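Long-range contacts in esterase (PDB 4WY8), which probably hydrolyses carboxylic ester bonds as a fungal carboxylesterase of the alpha/beta hydrolase fold, using a serine nucleophile: residues Ile84-Gly89 / Val115-Tyr120; Gly162-Gly167 / Tyr192-Asp197; Leu169-Cys174 / Lys186-Ile191. One frame throughout, in Å; residues are numbered along the deposited sequence.

How the contacts relate
All three contacts are buried in one alpha/beta hydrolase domain and reach the same central sheet. Contact 1 joins two neighbouring parallel strands by backbone hydrogen bonds and carries an aromatic cluster that runs from the strands into the loops after them. Contact 2, its centre about 14 Å from that of contact 1, sets the turn at Ser164 against the loop after strand 188-191, with one weak hydrogen bond. Contact 3 packs helix 165-179, which contact 2 also uses at its start, on strand 188-191 through side chains and a water. Probable backbone hydrogen bonds continue between them, Phe87 O to Asp163 N at 3.2 Å and Ser164 N to Ile191 O at 2.8 Å.

Contact 1: Ile84-Gly89 / Val115-Tyr120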
loop_
_atom_site.group_PDB
_atom_site.type_symbol
_atom_site.label_atom_id
_atom_site.label_comp_id
_atom_site.label_asym_id
_atom_site.label_seq_id
_atom_site.Cartn_x
_atom_site.Cartn_y
_atom_site.Cartn_z
ATOM N N ILE A 84 -5.749 -13.008 -14.674
ATOM C CA ILE A 84 -4.620 -12.128 -14.495
ATOM C C ILE A 84 -3.538 -12.569 -15.452
ATOM O O ILE A 84 -2.956 -13.635 -15.278
ATOM C CB ILE A 84 -4.083 -12.191 -13.056
ATOM C CG1 ILE A 84 -5.164 -11.792 -12.058
ATOM C CG2 ILE A 84 -2.829 -11.314 -12.877
ATOM C CD1 ILE A 84 -4.719 -11.964 -10.604
ATOM N N VAL A 85 -3.251 -11.750 -16.452
ATOM C CA VAL A 85 -2.185 -12.058 -17.371
ATOM C C VAL A 85 -0.895 -11.465 -16.821
ATOM O O VAL A 85 -0.773 -10.252 -16.640
ATOM C CB VAL A 85 -2.469 -11.512 -18.777
ATOM C CG1 VAL A 85 -1.425 -12.029 -19.733
ATOM C CG2 VAL A 85 -3.859 -11.957 -19.239
ATOM N N PHE A 86 0.072 -12.337 -16.573
ATOM C CA PHE A 86 1.251 -11.976 -15.799
ATOM C C PHE A 86 2.495 -12.006 -16.663
ATOM O O PHE A 86 2.740 -12.986 -17.362
ATOM C CB PHE A 86 1.402 -12.932 -14.597
ATOM C CG PHE A 86 2.425 -12.493 -13.600
ATOM C CD1 PHE A 86 3.769 -12.836 -13.770
ATOM C CD2 PHE A 86 2.059 -11.760 -12.486
ATOM C CE1 PHE A 86 4.730 -12.435 -12.857
ATOM C CE2 PHE A 86 3.031 -11.346 -11.560
ATOM C CZ PHE A 86 4.368 -11.698 -11.752
ATOM N N PHE A 87 3.283 -10.937 -16.592
ATOM C CA PHE A 87 4.567 -10.833 -17.293
ATOM C C PHE A 87 5.723 -10.719 -16.292
ATOM O O PHE A 87 5.799 -9.773 -15.462
ATOM C CB PHE A 87 4.572 -9.641 -18.257
ATOM C CG PHE A 87 3.311 -9.525 -19.074
ATOM C CD1 PHE A 87 2.874 -10.584 -19.861
ATOM C CD2 PHE A 87 2.553 -8.366 -19.043
ATOM C CE1 PHE A 87 1.683 -10.488 -20.602
ATOM C CE2 PHE A 87 1.383 -8.258 -19.790
ATOM C CZ PHE A 87 0.946 -9.325 -20.568
ATOM N N HIS A 88 6.613 -11.713 -16.353
ATOM C CA HIS A 88 7.651 -11.840 -15.347
ATOM C C HIS A 88 8.826 -10.933 -15.618
ATOM O O HIS A 88 9.075 -10.529 -16.761
ATOM C CB HIS A 88 8.128 -13.303 -15.232
ATOM C CG HIS A 88 8.880 -13.808 -16.428
ATOM N ND1 HIS A 88 10.209 -13.520 -16.648
ATOM C CD2 HIS A 88 8.508 -14.644 -17.430
ATOM C CE1 HIS A 88 10.614 -14.122 -17.753
ATOM N NE2 HIS A 88 9.599 -14.813 -18.249
ATOM N N GLY A 89 9.564 -10.631 -14.558
ATOM C CA GLY A 89 10.750 -9.803 -14.671
ATOM C C GLY A 89 11.949 -10.673 -14.987
ATOM O O GLY A 89 11.807 -11.876 -15.225
ATOM N N VAL A 115 -4.182 -17.248 -13.031
ATOM C CA VAL A 115 -3.032 -16.467 -13.454
ATOM C C VAL A 115 -2.504 -17.054 -14.761
ATOM O O VAL A 115 -2.178 -18.247 -14.866
ATOM C CB VAL A 115 -1.937 -16.417 -12.383
ATOM C CG1 VAL A 115 -0.803 -15.593 -12.865
ATOM C CG2 VAL A 115 -2.496 -15.796 -11.102
ATOM N N ILE A 116 -2.477 -16.207 -15.777
ATOM C CA ILE A 116 -2.031 -16.604 -17.094
ATOM C C ILE A 116 -0.633 -16.045 -17.336
ATOM O O ILE A 116 -0.440 -14.864 -17.619
ATOM C CB ILE A 116 -3.033 -16.131 -18.149
ATOM C CG1 ILE A 116 -4.406 -16.758 -17.831
ATOM C CG2 ILE A 116 -2.585 -16.529 -19.531
ATOM C CD1 ILE A 116 -5.553 -16.109 -18.542
ATOM N N PHE A 117 0.334 -16.937 -17.174
ATOM C CA PHE A 117 1.747 -16.640 -17.232
ATOM C C PHE A 117 2.269 -16.777 -18.664
ATOM O O PHE A 117 2.291 -17.857 -19.231
ATOM C CB PHE A 117 2.491 -17.600 -16.279
ATOM C CG PHE A 117 3.925 -17.223 -16.005
ATOM C CD1 PHE A 117 4.954 -17.727 -16.790
ATOM C CD2 PHE A 117 4.239 -16.375 -14.945
ATOM C CE1 PHE A 117 6.285 -17.386 -16.525
ATOM C CE2 PHE A 117 5.550 -16.015 -14.689
ATOM C CZ PHE A 117 6.577 -16.529 -15.476
ATOM N N VAL A 118 2.706 -15.681 -19.251
ATOM C CA VAL A 118 3.186 -15.733 -20.607
ATOM C C VAL A 118 4.667 -16.064 -20.615
ATOM O O VAL A 118 5.474 -15.315 -20.044
ATOM C CB VAL A 118 2.955 -14.395 -21.322
ATOM C CG1 VAL A 118 3.466 -14.480 -22.747
ATOM C CG2 VAL A 118 1.473 -14.039 -21.268
ATOM N N ASN A 119 5.027 -17.208 -21.198
ATOM C CA ASN A 119 6.437 -17.534 -21.340
ATOM C C ASN A 119 6.999 -16.864 -22.582
ATOM O O ASN A 119 7.273 -17.527 -23.571
ATOM C CB ASN A 119 6.640 -19.049 -21.404
ATOM C CG ASN A 119 6.093 -19.749 -20.188
ATOM O OD1 ASN A 119 6.774 -19.860 -19.166
ATOM N ND2 ASN A 119 4.844 -20.199 -20.269
ATOM N N TYR A 120 7.232 -15.556 -22.516
ATOM C CA TYR A 120 7.651 -14.824 -23.715
ATOM C C TYR A 120 9.118 -15.092 -24.083
ATOM O O TYR A 120 9.879 -15.656 -23.282
ATOM C CB TYR A 120 7.387 -13.321 -23.542
ATOM C CG TYR A 120 8.078 -12.649 -22.370
ATOM C CD1 TYR A 120 9.387 -12.191 -22.478
ATOM C CD2 TYR A 120 7.410 -12.454 -21.166
ATOM C CE1 TYR A 120 10.015 -11.575 -21.418
ATOM C CE2 TYR A 120 8.033 -11.834 -20.092
ATOM C CZ TYR A 120 9.330 -11.401 -20.226
ATOM O OH TYR A 120 9.950 -10.778 -19.167
HETATM O O HOH W 1 5.384 -14.038 -17.616
HETATM O O HOH W 2 9.646 -16.423 -20.542
#
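His88, the first residue after strand 84-87, meets Phe117 and Tyr120 of the neighbouring segment, and its side chain can be followed atom by atom. Its CB rests 3.6 Å from Phe117 CZ. With chi1 at 68°, CG stands between the backbone N and the carbonyl carbon, which lays the imidazole between Phe117 and Tyr120. CD2 then comes within 3.3 Å of Phe117 CZ, although the two rings, nearly parallel, are slid so far apart that they barely overlap. CE1 and NE2 face the phenol of Tyr120 in an offset stack, planes at 14° and centroids 4.6 Å apart. Two bonds fix the rotation of the imidazole: ND1 donates to Gly89 O almost straight (174°), that oxygen lying in the ring plane, while NE2 is hydrogen-bonded to a water that also donates to Tyr120 O. Tyr120 OH in turn donates to His88 O at 2.6 Å.

The strands behind this cluster belong to the beta-alpha-beta unit 83-87, 101-111, 114-118 of the alpha/beta hydrolase sheet. Their pairing is parallel: Ile116 N donates to Ile84 O, and Phe86 N to Ile116 O. The third bond, from Val118 N to Phe86 O, is longer at 3.3 Å. Where the strands diverge, a second water donates to Phe86 O and Val118 O and accepts from His88 N; it also sits over the centre of one face of the Phe117 ring. Phe86 meets Phe117 rim to rim, CD1 to CE2. On the other side of the sheet, Val118 CG2 touches Val85 CG1 and reaches the edge of the Phe87 ring, 3.6 Å from CE1.

Contact 2: Gly162-Gly167 / Tyr192-Asp197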
loop_
_atom_site.group_PDB
_atom_site.type_symbol
_atom_site.label_atom_id
_atom_site.label_comp_id
_atom_site.label_asym_id
_atom_site.label_seq_id
_atom_site.Cartn_x
_atom_site.Cartn_y
_atom_site.Cartn_z
ATOM N N GLY A 162 2.790 -7.378 -13.781
ATOM C CA GLY A 162 4.141 -7.821 -14.033
ATOM C C GLY A 162 5.153 -7.118 -13.168
ATOM O O GLY A 162 4.917 -5.989 -12.667
ATOM N N ASP A 163 6.291 -7.779 -12.993
ATOM C CA ASP A 163 7.321 -7.192 -12.112
ATOM C C ASP A 163 8.562 -6.765 -12.863
ATOM O O ASP A 163 9.017 -7.486 -13.735
ATOM C CB ASP A 163 7.738 -8.176 -11.021
ATOM C CG ASP A 163 8.326 -9.450 -11.587
ATOM O OD1 ASP A 163 7.617 -10.101 -12.394
ATOM O OD2 ASP A 163 9.487 -9.807 -11.233
ATOM N N SER A 164 9.116 -5.608 -12.523
ATOM C CA SER A 164 10.383 -5.207 -13.122
ATOM C C SER A 164 10.266 -5.042 -14.656
ATOM O O SER A 164 9.448 -4.241 -15.131
ATOM C CB SER A 164 11.457 -6.250 -12.767
ATOM O OG SER A 164 12.756 -5.722 -12.907
ATOM N N ALA A 165 11.024 -5.826 -15.429
ATOM C CA ALA A 165 10.876 -5.804 -16.887
ATOM C C ALA A 165 9.462 -6.254 -17.320
ATOM O O ALA A 165 8.948 -5.819 -18.364
ATOM C CB ALA A 165 11.933 -6.677 -17.549
ATOM N N GLY A 166 8.838 -7.113 -16.520
ATOM C CA GLY A 166 7.450 -7.495 -16.728
ATOM C C GLY A 166 6.466 -6.357 -16.459
ATOM O O GLY A 166 5.396 -6.307 -17.056
ATOM N N GLY A 167 6.823 -5.446 -15.555
ATOM C CA GLY A 167 6.045 -4.232 -15.325
ATOM C C GLY A 167 6.136 -3.306 -16.532
ATOM O O GLY A 167 5.156 -2.661 -16.927
ATOM N N TYR A 192 7.521 -2.378 -9.243
ATOM C CA TYR A 192 8.779 -1.692 -9.541
ATOM C C TYR A 192 9.209 -1.834 -10.999
ATOM O O TYR A 192 10.177 -2.523 -11.314
ATOM C CB TYR A 192 9.904 -2.156 -8.573
ATOM C CG TYR A 192 10.022 -3.653 -8.238
ATOM C CD1 TYR A 192 10.098 -4.614 -9.234
ATOM C CD2 TYR A 192 10.117 -4.085 -6.908
ATOM C CE1 TYR A 192 10.233 -5.976 -8.931
ATOM C CE2 TYR A 192 10.245 -5.450 -6.584
ATOM C CZ TYR A 192 10.313 -6.389 -7.598
ATOM O OH TYR A 192 10.458 -7.746 -7.289
ATOM N N PRO A 193 8.466 -1.171 -11.905
ATOM C CA PRO A 193 8.701 -1.316 -13.354
ATOM C C PRO A 193 9.944 -0.607 -13.886
ATOM O O PRO A 193 10.400 0.355 -13.265
ATOM C CB PRO A 193 7.428 -0.697 -13.981
ATOM C CG PRO A 193 6.989 0.321 -12.983
ATOM C CD PRO A 193 7.317 -0.290 -11.619
ATOM N N VAL A 194 10.481 -1.107 -15.004
ATOM C CA VAL A 194 11.413 -0.355 -15.825
ATOM C C VAL A 194 10.589 0.553 -16.736
ATOM O O VAL A 194 9.691 0.072 -17.430
ATOM C CB VAL A 194 12.306 -1.278 -16.704
ATOM C CG1 VAL A 194 13.396 -0.459 -17.410
ATOM C CG2 VAL A 194 12.899 -2.394 -15.880
ATOM N N THR A 195 10.841 1.860 -16.700
ATOM C CA THR A 195 10.087 2.789 -17.541
ATOM C C THR A 195 10.976 3.737 -18.341
ATOM O O THR A 195 10.465 4.531 -19.129
ATOM C CB THR A 195 9.125 3.676 -16.735
ATOM O OG1 THR A 195 9.880 4.574 -15.912
ATOM C CG2 THR A 195 8.182 2.848 -15.890
ATOM N N ASP A 196 12.287 3.705 -18.111
ATOM C CA ASP A 196 13.172 4.628 -18.808
ATOM C C ASP A 196 14.579 4.048 -18.917
ATOM O O ASP A 196 14.856 2.942 -18.421
ATOM C CB ASP A 196 13.189 6.003 -18.108
ATOM C CG ASP A 196 13.497 7.161 -19.079
ATOM O OD1 ASP A 196 13.404 6.949 -20.312
ATOM O OD2 ASP A 196 13.754 8.302 -18.620
ATOM N N ASP A 197 15.449 4.769 -19.627
ATOM C CA ASP A 197 16.824 4.335 -19.810
ATOM C C ASP A 197 17.794 5.404 -19.320
ATOM O O ASP A 197 18.918 5.506 -19.803
ATOM C CB ASP A 197 17.097 3.988 -21.278
ATOM C CG ASP A 197 17.162 5.232 -22.187
ATOM O OD1 ASP A 197 16.540 6.273 -21.864
ATOM O OD2 ASP A 197 17.855 5.166 -23.224
#
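Ser164 packs closely against Tyr192 and Pro193, their backbones drawing together until the CA atoms of Ser164 and Pro193 are 4.2 Å apart. Ser164 CA makes a CA-H...O contact of 3.2 Å with Tyr192 O, and Pro193 CA makes a longer one with Ser164 O. That same Ser164 oxygen accepts a weak hydrogen bond from Val194 N (3.3 Å), besides a weak one from Gly167 N in the first turn of helix 165-179.

The phenol of Tyr192 presents an edge to the elbow. Its CG sits between the backbone N and the carbonyl carbon (chi1 42°), which brings CD1 and CE1 against Ser164, whose CA lies at the ring edge, in plane. CE1 is 3.9 Å from Asp163 CB and about as close to Ser164 CB. At the start of helix 165-179, Pro193 CB rests 3.9 Å from Gly167 C. Val194 closes the tight part with CG2, 3.9 Å from Ala165 N.

Beyond Val194 the loop leaves the turn. Thr195 makes no contact with segment 162-167, and Asp196 and Asp197, partly exposed, carry their carboxylates to Lys241 in salt bridges.

Positive phi at Ser164 (62°, psi -119°), between a strand and a helix in a Gly-Asp-Ser-Ala-Gly sequence, fits the nucleophile elbow of alpha/beta hydrolases. Ser164 OG extends from the turn to a hydrogen bond with His291 NE2, while His291 and Asp261 complete a probable catalytic triad. Tyr192 OH bonds Phe294 N, and its ring meets that of His291. Contacts across the interface engage mainly the serine's backbone and CB, which suggests that the loop braces the strained turn and leaves the hydroxyl to the histidine.

Contact 3: Leu169-Cys174 / Lys186-Ile191; sequences LSAVVC and KGQVLI
Leu190 supplies the apolar part of this contact, pushing its two methyls up against helix 165-179. CD2 lies 3.7 Å from Ser170 CB and equally near Ala171 N, while CD1 is 4.1 Å from Ala171 CB. Its CG is opposite the carbonyl carbon and next to the backbone N (chi1 -47°); from there CD1 continues the extended chain (chi2 -177°) to Ala171, while CD2 branches off that line to make the closer contacts.

Sulfur packing follows two residues earlier on the strand, at Gln188. Cys174 SG lies alongside the Gln188 side chain, 3.7 Å from both CB and OE1.

The polar link is indirect, for no hydrogen bond passes directly between the segments. A water donates to Gln188 OE1 (2.6 Å) and, at 3.2 Å, to Ala171 O, bridging the amide to the helix backbone. The other end of that amide, NE2, bonds Pro251 O, and the two bonds together hold the buried group in its rotation. Ser170 OG turns back to Gly166 O, one turn earlier in its own helix, and leaves CB to meet Leu190.

The axes of helix 169-174 and strand 188-191 approach to 8.2 Å and run at 147°, roughly antiparallel, as expected where a helix returns over the sheet in a right-handed beta-alpha-beta crossover. Strand 159-163, the first of that unit, also touches the interface: Val160 meets Ser170, Cys174 and Gln188. Farther round the helix, Val172 and Val173 pack on helix 130-143, while Val189 points from the strand away from helix 165-179 and touches Trp313 of helix 301-322.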
loop_
_atom_site.group_PDB
_atom_site.type_symbol
_atom_site.label_atom_id
_atom_site.label_comp_id
_atom_site.label_asym_id
_atom_site.label_seq_id
_atom_site.Cartn_x
_atom_site.Cartn_y
_atom_site.Cartn_z
ATOM N N LEU A 169 6.653 -4.430 -19.573
ATOM C CA LEU A 169 5.773 -5.097 -20.533
ATOM C C LEU A 169 4.278 -4.810 -20.263
ATOM O O LEU A 169 3.525 -4.569 -21.194
ATOM C CB LEU A 169 6.022 -6.610 -20.545
ATOM C CG LEU A 169 7.354 -7.006 -21.205
ATOM C CD1 LEU A 169 7.655 -8.512 -21.080
ATOM C CD2 LEU A 169 7.404 -6.546 -22.659
ATOM N N SER A 170 3.846 -4.849 -19.007
ATOM C CA SER A 170 2.449 -4.557 -18.679
ATOM C C SER A 170 2.077 -3.140 -19.142
ATOM O O SER A 170 1.042 -2.929 -19.819
ATOM C CB SER A 170 2.196 -4.725 -17.167
ATOM O OG SER A 170 2.449 -6.064 -16.762
ATOM N N ALA A 171 2.910 -2.168 -18.771
ATOM C CA ALA A 171 2.644 -0.768 -19.126
ATOM C C ALA A 171 2.500 -0.565 -20.652
ATOM O O ALA A 171 1.529 0.077 -21.163
ATOM C CB ALA A 171 3.747 0.124 -18.573
ATOM N N VAL A 172 3.472 -1.094 -21.385
ATOM C CA VAL A 172 3.490 -0.846 -22.828
ATOM C C VAL A 172 2.462 -1.706 -23.586
ATOM O O VAL A 172 1.974 -1.300 -24.632
ATOM C CB VAL A 172 4.905 -1.042 -23.410
ATOM C CG1 VAL A 172 5.841 -0.029 -22.796
ATOM C CG2 VAL A 172 5.429 -2.480 -23.173
ATOM N N VAL A 173 2.130 -2.887 -23.066
ATOM C CA VAL A 173 1.019 -3.641 -23.630
ATOM C C VAL A 173 -0.270 -2.821 -23.454
ATOM O O VAL A 173 -1.109 -2.785 -24.355
ATOM C CB VAL A 173 0.860 -5.030 -22.988
ATOM C CG1 VAL A 173 -0.579 -5.525 -23.115
ATOM C CG2 VAL A 173 1.817 -6.013 -23.622
ATOM N N CYS A 174 -0.421 -2.138 -22.316
ATOM C CA CYS A 174 -1.590 -1.255 -22.171
ATOM C C CYS A 174 -1.608 -0.118 -23.210
ATOM O O CYS A 174 -2.634 0.070 -23.910
ATOM C CB CYS A 174 -1.659 -0.664 -20.761
ATOM S SG CYS A 174 -2.192 -1.888 -19.539
ATOM N N LYS A 186 -8.702 -4.260 -18.088
ATOM C CA LYS A 186 -9.415 -3.493 -17.071
ATOM C C LYS A 186 -8.570 -2.928 -15.951
ATOM O O LYS A 186 -9.073 -2.175 -15.095
ATOM C CB LYS A 186 -10.525 -4.358 -16.442
ATOM C CG LYS A 186 -11.380 -5.097 -17.458
ATOM C CD LYS A 186 -12.058 -4.109 -18.417
ATOM C CE LYS A 186 -12.860 -4.857 -19.492
ATOM N NZ LYS A 186 -13.418 -3.934 -20.532
ATOM N N GLY A 187 -7.307 -3.319 -15.897
ATOM C CA GLY A 187 -6.445 -2.866 -14.821
ATOM C C GLY A 187 -5.020 -3.258 -15.117
ATOM O O GLY A 187 -4.761 -4.267 -15.783
ATOM N N GLN A 188 -4.082 -2.463 -14.624
ATOM C CA GLN A 188 -2.684 -2.795 -14.813
ATOM C C GLN A 188 -2.003 -2.690 -13.456
ATOM O O GLN A 188 -2.233 -1.725 -12.719
ATOM C CB GLN A 188 -2.033 -1.862 -15.856
ATOM C CG GLN A 188 -2.037 -0.397 -15.472
ATOM C CD GLN A 188 -1.490 0.525 -16.568
ATOM O OE1 GLN A 188 -0.415 0.276 -17.124
ATOM N NE2 GLN A 188 -2.207 1.633 -16.840
ATOM N N VAL A 189 -1.222 -3.709 -13.098
ATOM C CA VAL A 189 -0.427 -3.676 -11.863
ATOM C C VAL A 189 1.051 -3.643 -12.172
ATOM O O VAL A 189 1.598 -4.625 -12.722
ATOM C CB VAL A 189 -0.685 -4.896 -10.950
ATOM C CG1 VAL A 189 0.232 -4.839 -9.717
ATOM C CG2 VAL A 189 -2.177 -5.000 -10.566
ATOM N N LEU A 190 1.704 -2.534 -11.817
ATOM C CA LEU A 190 3.122 -2.354 -12.148
ATOM C C LEU A 190 3.997 -2.424 -10.893
ATOM O O LEU A 190 3.992 -1.525 -10.055
ATOM C CB LEU A 190 3.357 -1.019 -12.869
ATOM C CG LEU A 190 2.445 -0.606 -14.033
ATOM C CD1 LEU A 190 2.926 0.727 -14.622
ATOM C CD2 LEU A 190 2.374 -1.670 -15.113
ATOM N N ILE A 191 4.725 -3.522 -10.760
ATOM C CA ILE A 191 5.578 -3.741 -9.606
ATOM C C ILE A 191 7.008 -3.384 -9.946
ATOM O O ILE A 191 7.627 -4.035 -10.787
ATOM C CB ILE A 191 5.523 -5.194 -9.136
ATOM C CG1 ILE A 191 4.071 -5.607 -8.889
ATOM C CG2 ILE A 191 6.374 -5.384 -7.885
ATOM C CD1 ILE A 191 3.906 -7.094 -8.609
HETATM O O HOH W 3 0.550 1.993 -18.772
#